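Local coordinates for protein putative integrase (Listeria innocua, PDB 5U96) that probably takes part in DNA strand exchange as a serine integrase, this piece being its coiled-coil domain, whose interactions mediate the directionality of recombination, at residues S25-V28 against S29-D32; S33-N36 against D37-A40; Q41-Y44 against Y45-Q48. All blocks are in the same frame, centred on the assembly; numbering follows the deposited sequence.

Contact 1: S25-V28 against S29-D32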
loop_
_atom_site.group_PDB
_atom_site.type_symbol
_atom_site.label_atom_id
_atom_site.label_comp_id
_atom_site.label_asym_id
_atom_site.label_seq_id
_atom_site.Cartn_x
_atom_site.Cartn_y
_atom_site.Cartn_z
ATOM N N SER A 25 -12.759 -4.013 2.010
ATOM C CA SER A 25 -12.716 -2.576 2.253
ATOM C C SER A 25 -11.634 -1.923 1.393
ATOM O O SER A 25 -11.112 -2.550 0.472
ATOM C CB SER A 25 -12.487 -2.292 3.740
ATOM O OG SER A 25 -13.692 -2.452 4.470
ATOM N N TYR A 26 -11.325 -0.663 1.688
ATOM C CA TYR A 26 -10.340 0.121 0.941
ATOM C C TYR A 26 -10.799 0.408 -0.486
ATOM O O TYR A 26 -11.754 -0.193 -0.980
ATOM C CB TYR A 26 -8.982 -0.589 0.899
ATOM C CG TYR A 26 -8.395 -0.898 2.254
ATOM C CD1 TYR A 26 -7.595 0.024 2.908
ATOM C CD2 TYR A 26 -8.632 -2.117 2.877
ATOM C CE1 TYR A 26 -7.051 -0.252 4.144
ATOM C CE2 TYR A 26 -8.091 -2.401 4.116
ATOM C CZ TYR A 26 -7.301 -1.464 4.744
ATOM O OH TYR A 26 -6.758 -1.737 5.978
ATOM N N GLU A 27 -10.107 1.337 -1.138
ATOM C CA GLU A 27 -10.361 1.646 -2.539
ATOM C C GLU A 27 -9.396 0.853 -3.410
ATOM O O GLU A 27 -8.199 0.786 -3.128
ATOM C CB GLU A 27 -10.219 3.145 -2.806
ATOM C CG GLU A 27 -10.642 3.559 -4.207
ATOM C CD GLU A 27 -10.419 5.032 -4.477
ATOM O OE1 GLU A 27 -9.933 5.740 -3.569
ATOM O OE2 GLU A 27 -10.726 5.483 -5.600
ATOM N N VAL A 28 -9.922 0.257 -4.472
ATOM C CA VAL A 28 -9.150 -0.660 -5.298
ATOM C C VAL A 28 -8.064 0.072 -6.083
ATOM O O VAL A 28 -7.021 -0.503 -6.392
ATOM C CB VAL A 28 -10.063 -1.419 -6.280
ATOM C CG1 VAL A 28 -11.208 -2.107 -5.527
ATOM C CG2 VAL A 28 -10.599 -0.472 -7.343
ATOM N N SER A 29 -8.311 1.339 -6.404
ATOM C CA SER A 29 -7.354 2.134 -7.167
ATOM C C SER A 29 -6.097 2.403 -6.347
ATOM O O SER A 29 -4.997 2.483 -6.893
ATOM C CB SER A 29 -7.987 3.453 -7.614
ATOM O OG SER A 29 -8.321 4.261 -6.501
ATOM N N GLU A 30 -6.266 2.549 -5.037
ATOM C CA GLU A 30 -5.133 2.681 -4.131
ATOM C C GLU A 30 -4.275 1.423 -4.184
ATOM O O GLU A 30 -3.048 1.492 -4.252
ATOM C CB GLU A 30 -5.606 2.929 -2.696
ATOM C CG GLU A 30 -6.469 4.170 -2.514
ATOM C CD GLU A 30 -7.011 4.296 -1.101
ATOM O OE1 GLU A 30 -6.716 3.414 -0.267
ATOM O OE2 GLU A 30 -7.734 5.276 -0.825
ATOM N N LEU A 31 -4.939 0.272 -4.160
ATOM C CA LEU A 31 -4.262 -1.018 -4.120
ATOM C C LEU A 31 -3.656 -1.388 -5.476
ATOM O O LEU A 31 -2.761 -2.231 -5.551
ATOM C CB LEU A 31 -5.242 -2.107 -3.673
ATOM C CG LEU A 31 -5.984 -1.885 -2.353
ATOM C CD1 LEU A 31 -7.143 -2.863 -2.246
ATOM C CD2 LEU A 31 -5.046 -2.039 -1.166
ATOM N N ASP A 32 -4.139 -0.752 -6.541
ATOM C CA ASP A 32 -3.703 -1.074 -7.899
ATOM C C ASP A 32 -2.367 -0.414 -8.228
ATOM O O ASP A 32 -1.601 -0.924 -9.045
ATOM C CB ASP A 32 -4.760 -0.641 -8.921
ATOM C CG ASP A 32 -5.879 -1.657 -9.075
ATOM O OD1 ASP A 32 -6.087 -2.470 -8.149
ATOM O OD2 ASP A 32 -6.554 -1.641 -10.127
#

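Contact 2: S33-N36 against D37-A40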
loop_
_atom_site.group_PDB
_atom_site.type_symbol
_atom_site.label_atom_id
_atom_site.label_comp_id
_atom_site.label_asym_id
_atom_site.label_seq_id
_atom_site.Cartn_x
_atom_site.Cartn_y
_atom_site.Cartn_z
ATOM N N SER A 33 -2.093 0.719 -7.590
ATOM C CA SER A 33 -0.870 1.468 -7.855
ATOM C C SER A 33 0.366 0.731 -7.355
ATOM O O SER A 33 1.390 0.688 -8.036
ATOM C CB SER A 33 -0.941 2.851 -7.208
ATOM O OG SER A 33 -1.987 3.621 -7.773
ATOM N N MET A 34 0.275 0.162 -6.159
ATOM C CA MET A 34 1.399 -0.560 -5.575
ATOM C C MET A 34 1.535 -1.941 -6.196
ATOM O O MET A 34 2.631 -2.491 -6.270
ATOM C CB MET A 34 1.231 -0.680 -4.065
ATOM C CG MET A 34 1.028 0.653 -3.374
ATOM S SD MET A 34 0.726 0.479 -1.614
ATOM C CE MET A 34 -0.892 -0.286 -1.622
ATOM N N MET A 35 0.413 -2.503 -6.632
ATOM C CA MET A 35 0.431 -3.783 -7.323
ATOM C C MET A 35 1.169 -3.640 -8.649
ATOM O O MET A 35 1.861 -4.558 -9.087
ATOM C CB MET A 35 -0.991 -4.292 -7.556
ATOM C CG MET A 35 -1.054 -5.605 -8.318
ATOM S SD MET A 35 -0.237 -6.962 -7.456
ATOM C CE MET A 35 -1.490 -7.410 -6.259
ATOM N N ASN A 36 1.013 -2.484 -9.285
ATOM C CA ASN A 36 1.733 -2.178 -10.512
ATOM C C ASN A 36 3.237 -2.205 -10.274
ATOM O O ASN A 36 4.008 -2.617 -11.142
ATOM C CB ASN A 36 1.304 -0.814 -11.053
ATOM C CG ASN A 36 2.081 -0.399 -12.285
ATOM O OD1 ASN A 36 1.839 -0.898 -13.384
ATOM N ND2 ASN A 36 3.012 0.533 -12.111
ATOM N N ASP A 37 3.645 -1.768 -9.088
ATOM C CA ASP A 37 5.049 -1.796 -8.698
ATOM C C ASP A 37 5.465 -3.199 -8.270
ATOM O O ASP A 37 6.565 -3.651 -8.583
ATOM C CB ASP A 37 5.310 -0.805 -7.562
ATOM C CG ASP A 37 4.984 0.624 -7.947
ATOM O OD1 ASP A 37 5.190 0.987 -9.124
ATOM O OD2 ASP A 37 4.520 1.385 -7.073
ATOM N N ILE A 38 4.579 -3.884 -7.553
ATOM C CA ILE A 38 4.868 -5.227 -7.065
ATOM C C ILE A 38 4.939 -6.233 -8.214
ATOM O O ILE A 38 5.850 -7.056 -8.261
ATOM C CB ILE A 38 3.813 -5.689 -6.034
ATOM C CG1 ILE A 38 4.046 -4.978 -4.696
ATOM C CG2 ILE A 38 3.874 -7.200 -5.850
ATOM C CD1 ILE A 38 2.997 -5.272 -3.643
ATOM N N ASP A 39 3.978 -6.171 -9.133
ATOM C CA ASP A 39 3.983 -7.053 -10.299
ATOM C C ASP A 39 5.225 -6.825 -11.154
ATOM O O ASP A 39 5.829 -7.775 -11.653
ATOM C CB ASP A 39 2.727 -6.840 -11.150
ATOM C CG ASP A 39 1.475 -7.399 -10.501
ATOM O OD1 ASP A 39 1.596 -8.244 -9.591
ATOM O OD2 ASP A 39 0.365 -7.001 -10.912
ATOM N N ALA A 40 5.600 -5.561 -11.321
ATOM C CA ALA A 40 6.754 -5.199 -12.137
ATOM C C ALA A 40 8.050 -5.753 -11.557
ATOM O O ALA A 40 8.907 -6.240 -12.293
ATOM C CB ALA A 40 6.846 -3.691 -12.272
HETATM O O HOH W 1 2.932 1.968 -9.806
#

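Contact 3: Q41-Y44 against Y45-Q48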
loop_
_atom_site.group_PDB
_atom_site.type_symbol
_atom_site.label_atom_id
_atom_site.label_comp_id
_atom_site.label_asym_id
_atom_site.label_seq_id
_atom_site.Cartn_x
_atom_site.Cartn_y
_atom_site.Cartn_z
ATOM N N GLN A 41 8.193 -5.675 -10.238
ATOM C CA GLN A 41 9.403 -6.153 -9.578
ATOM C C GLN A 41 9.541 -7.664 -9.733
ATOM O O GLN A 41 10.652 -8.188 -9.815
ATOM C CB GLN A 41 9.396 -5.769 -8.096
ATOM C CG GLN A 41 10.674 -6.135 -7.355
ATOM C CD GLN A 41 11.922 -5.668 -8.077
ATOM O OE1 GLN A 41 12.632 -6.465 -8.690
ATOM N NE2 GLN A 41 12.194 -4.371 -8.015
ATOM N N ILE A 42 8.410 -8.359 -9.772
ATOM C CA ILE A 42 8.404 -9.790 -10.048
ATOM C C ILE A 42 8.876 -10.046 -11.474
ATOM O O ILE A 42 9.509 -11.062 -11.759
ATOM C CB ILE A 42 7.000 -10.404 -9.861
ATOM C CG1 ILE A 42 6.560 -10.293 -8.398
ATOM C CG2 ILE A 42 6.990 -11.860 -10.316
ATOM C CD1 ILE A 42 5.111 -10.672 -8.159
ATOM N N ASN A 43 8.564 -9.111 -12.365
ATOM C CA ASN A 43 8.892 -9.253 -13.776
ATOM C C ASN A 43 10.394 -9.186 -14.032
ATOM O O ASN A 43 10.932 -9.968 -14.817
ATOM C CB ASN A 43 8.181 -8.169 -14.589
ATOM C CG ASN A 43 8.104 -8.501 -16.066
ATOM O OD1 ASN A 43 8.262 -9.654 -16.467
ATOM N ND2 ASN A 43 7.855 -7.488 -16.886
ATOM N N TYR A 44 11.067 -8.249 -13.372
ATOM C CA TYR A 44 12.506 -8.078 -13.546
ATOM C C TYR A 44 13.270 -9.273 -12.981
ATOM O O TYR A 44 14.243 -9.733 -13.578
ATOM C CB TYR A 44 12.988 -6.786 -12.878
ATOM C CG TYR A 44 14.438 -6.463 -13.178
ATOM C CD1 TYR A 44 14.821 -6.012 -14.435
ATOM C CD2 TYR A 44 15.422 -6.614 -12.211
ATOM C CE1 TYR A 44 16.143 -5.720 -14.720
ATOM C CE2 TYR A 44 16.747 -6.321 -12.486
ATOM C CZ TYR A 44 17.102 -5.877 -13.744
ATOM O OH TYR A 44 18.420 -5.589 -14.024
ATOM N N TYR A 45 12.825 -9.770 -11.830
ATOM C CA TYR A 45 13.443 -10.938 -11.209
ATOM C C TYR A 45 13.360 -12.141 -12.141
ATOM O O TYR A 45 14.262 -12.978 -12.174
ATOM C CB TYR A 45 12.773 -11.257 -9.868
ATOM C CG TYR A 45 13.087 -10.284 -8.743
ATOM C CD1 TYR A 45 14.264 -9.545 -8.735
ATOM C CD2 TYR A 45 12.204 -10.113 -7.685
ATOM C CE1 TYR A 45 14.549 -8.663 -7.708
ATOM C CE2 TYR A 45 12.481 -9.233 -6.654
ATOM C CZ TYR A 45 13.655 -8.511 -6.670
ATOM O OH TYR A 45 13.937 -7.633 -5.649
ATOM N N GLU A 46 12.272 -12.222 -12.899
ATOM C CA GLU A 46 12.119 -13.256 -13.912
ATOM C C GLU A 46 13.013 -12.966 -15.109
ATOM O O GLU A 46 13.641 -13.867 -15.666
ATOM C CB GLU A 46 10.661 -13.353 -14.365
ATOM C CG GLU A 46 9.748 -14.070 -13.384
ATOM C CD GLU A 46 8.283 -13.717 -13.577
ATOM O OE1 GLU A 46 7.950 -13.050 -14.578
ATOM O OE2 GLU A 46 7.461 -14.107 -12.721
ATOM N N ALA A 47 13.070 -11.695 -15.490
ATOM C CA ALA A 47 13.771 -11.282 -16.699
ATOM C C ALA A 47 15.288 -11.367 -16.551
ATOM O O ALA A 47 15.995 -11.591 -17.531
ATOM C CB ALA A 47 13.364 -9.872 -17.075
ATOM N N GLN A 48 15.790 -11.178 -15.336
ATOM C CA GLN A 48 17.228 -11.254 -15.098
ATOM C C GLN A 48 17.753 -12.665 -15.336
ATOM O O GLN A 48 18.902 -12.848 -15.738
ATOM C CB GLN A 48 17.570 -10.807 -13.678
ATOM C CG GLN A 48 17.722 -9.307 -13.521
ATOM C CD GLN A 48 18.461 -8.932 -12.252
ATOM O OE1 GLN A 48 19.633 -8.557 -12.290
ATOM N NE2 GLN A 48 17.776 -9.027 -11.119
HETATM O O HOH W 2 8.894 -12.644 -17.484
HETATM O O HOH W 3 20.953 -5.806 -13.296
#

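Contact 1: S25-V28 against S29-D32
The side chain of E27 runs out past S29 and E30, in the first turn of helix 28-50. Its CB lies 3.8 Å from the carboxylate carbon CD of E30. One bond further, CG passes 3.3 Å from S29 OG. Because CG stands opposite the backbone N (chi1 -173°) and the chain then stays extended, the carboxylate is carried to the serine hydroxyl. There S29 OG donates a weak hydrogen bond to E27 OE2, at 2.8 Å. The other oxygen, E27 OE1, comes within 3.5 Å of E30 OE2, where the two side chains cross at about a right angle with their carboxylate planes 56° apart. These like charges would repel, but E30 OE2 also forms a salt bridge to K14 of the second subunit, which probably eases the cost.

E27 occupies the N-cap position of helix 28-50, where the chain turns back from helix 7-23 in a helical hairpin. Its backbone O starts the helical ladder, weakly accepting from E30 N at 3.2 Å and L31 N at 3.5 Å. Acidic residues suit this end, since the partial positive charge of a helix N-terminus would be expected to stabilise E27 and E30. One turn on, D32 N gives a weak bond to V28 O, and the carboxylate of D32 accepts a hydrogen bond from Y21 through OD1.

The apolar touch is slight: Y26 CB approaches L31 CD1 at 4.3 Å. Leucine is fitting here, because L31 is buried, its side chain packing on L17, L20 and Y21 of helix 7-23 and on F18 of the second subunit, while Y26 packs on L31 of that second subunit.

Contact 2: S33-N36 against D37-A40
Within helix 28-50, the second arm of the antiparallel helical hairpin, M35 and D39 meet one turn apart on the flank beside helix 7-23. The backbone sets the spacing: M34 O accepts from I38 N, and M35 O from D39 N, both at 2.7 Å, the latter nearly straight at 169°. The chain of M35 leaves with CG opposite the backbone N and then bends (chi2 62°), which brings its sulfur SD to 3.1 Å from D39 OD1, while its CG sits 3.3 Å from D39 OD2. The thioether thus passes obliquely across the carboxylate, and the flexible chain also packs on L17 and K14. Aspartate suits this place because K14 of helix 7-23 forms a salt bridge to OD1. I38, buried and branched at CB, offers CG2 to M35 SD at 4.4 Å and also packs on I22 of the second subunit.

On the exposed side the chemistry becomes polar. N36 and D37 have their amide and carboxylate planes 62° apart, and a single water joins them: it accepts from N36 ND2 at 2.7 Å and donates to S33 O, also at 2.7 Å, and to D37 OD1 at 2.6 Å.

Contact 3: Q41-Y44 against Y45-Q48
Y44 carries Q48 over one face of its ring. The methylene CG of Q48 stands 3.7 Å from the ring centroid of Y44, 28° off the ring normal, a CH-pi contact displaced toward the rim of the ring. The amide runs on past the rim near CE2, its plane inclined by 25° to the ring, with Q48 CD only 3.1 Å from Y44 CE2. Beyond the ring, one water links the two polar ends, 2.6 Å from Y44 OH and donating to Q48 OE1 at 3.2 Å. Tyrosine and glutamine suit such a surface pair, each combining an apolar body with a polar end that can bind water.

Q41 and Y45 make the second aromatic pair, one helical turn earlier. The chain of Q41 bends at chi2 (50°), which sets OE1 over a face of the Y45 ring, 3.1 Å from Y45 CZ and nearer the rim than the middle. A carbonyl oxygen over a pi face is probably not attractive in itself; Q41 CG, lying near Y45 CE2, adds van der Waals contact.

All these residues lie near the open end of the hairpin, beside the beginning of helix 7-23: Y45 packs on L7 and E10, and the buried I42 on L7. The beta-branched I42 runs side by side with E46, presenting its methyl CG2 to E46 OE2 at 3.3 Å. Turning outward, N43 and E46 cross at about a right angle, and a second water donates to both N43 OD1 and E46 OE1. Beneath the side chains the helical ladder continues, with A47 N bonded to N43 O and Q48 N to Y44 O at 2.8 Å.

How the contacts relate
All three contacts are surface contacts in series along helix 28-50, yet each contributes one buried residue to its inner side: L31, I38 and I42. With M35 and Y45 these follow the three-four spacing of a heptad pattern facing helix 7-23. Contact 1 starts the helix at the hairpin turn, with acids and weak opening bonds. Contacts 2 and 3 run in continuous helix, their backbone bonds a mixture of firm and weak. Contact 2, nearest the middle of the chain, sets a methionine against an aspartate salt-bridged to K14; contact 3, its centre about 24 Å from that of contact 1, relies on aromatic rings. Contacts 1 and 2 touch the second subunit; contact 3 does not.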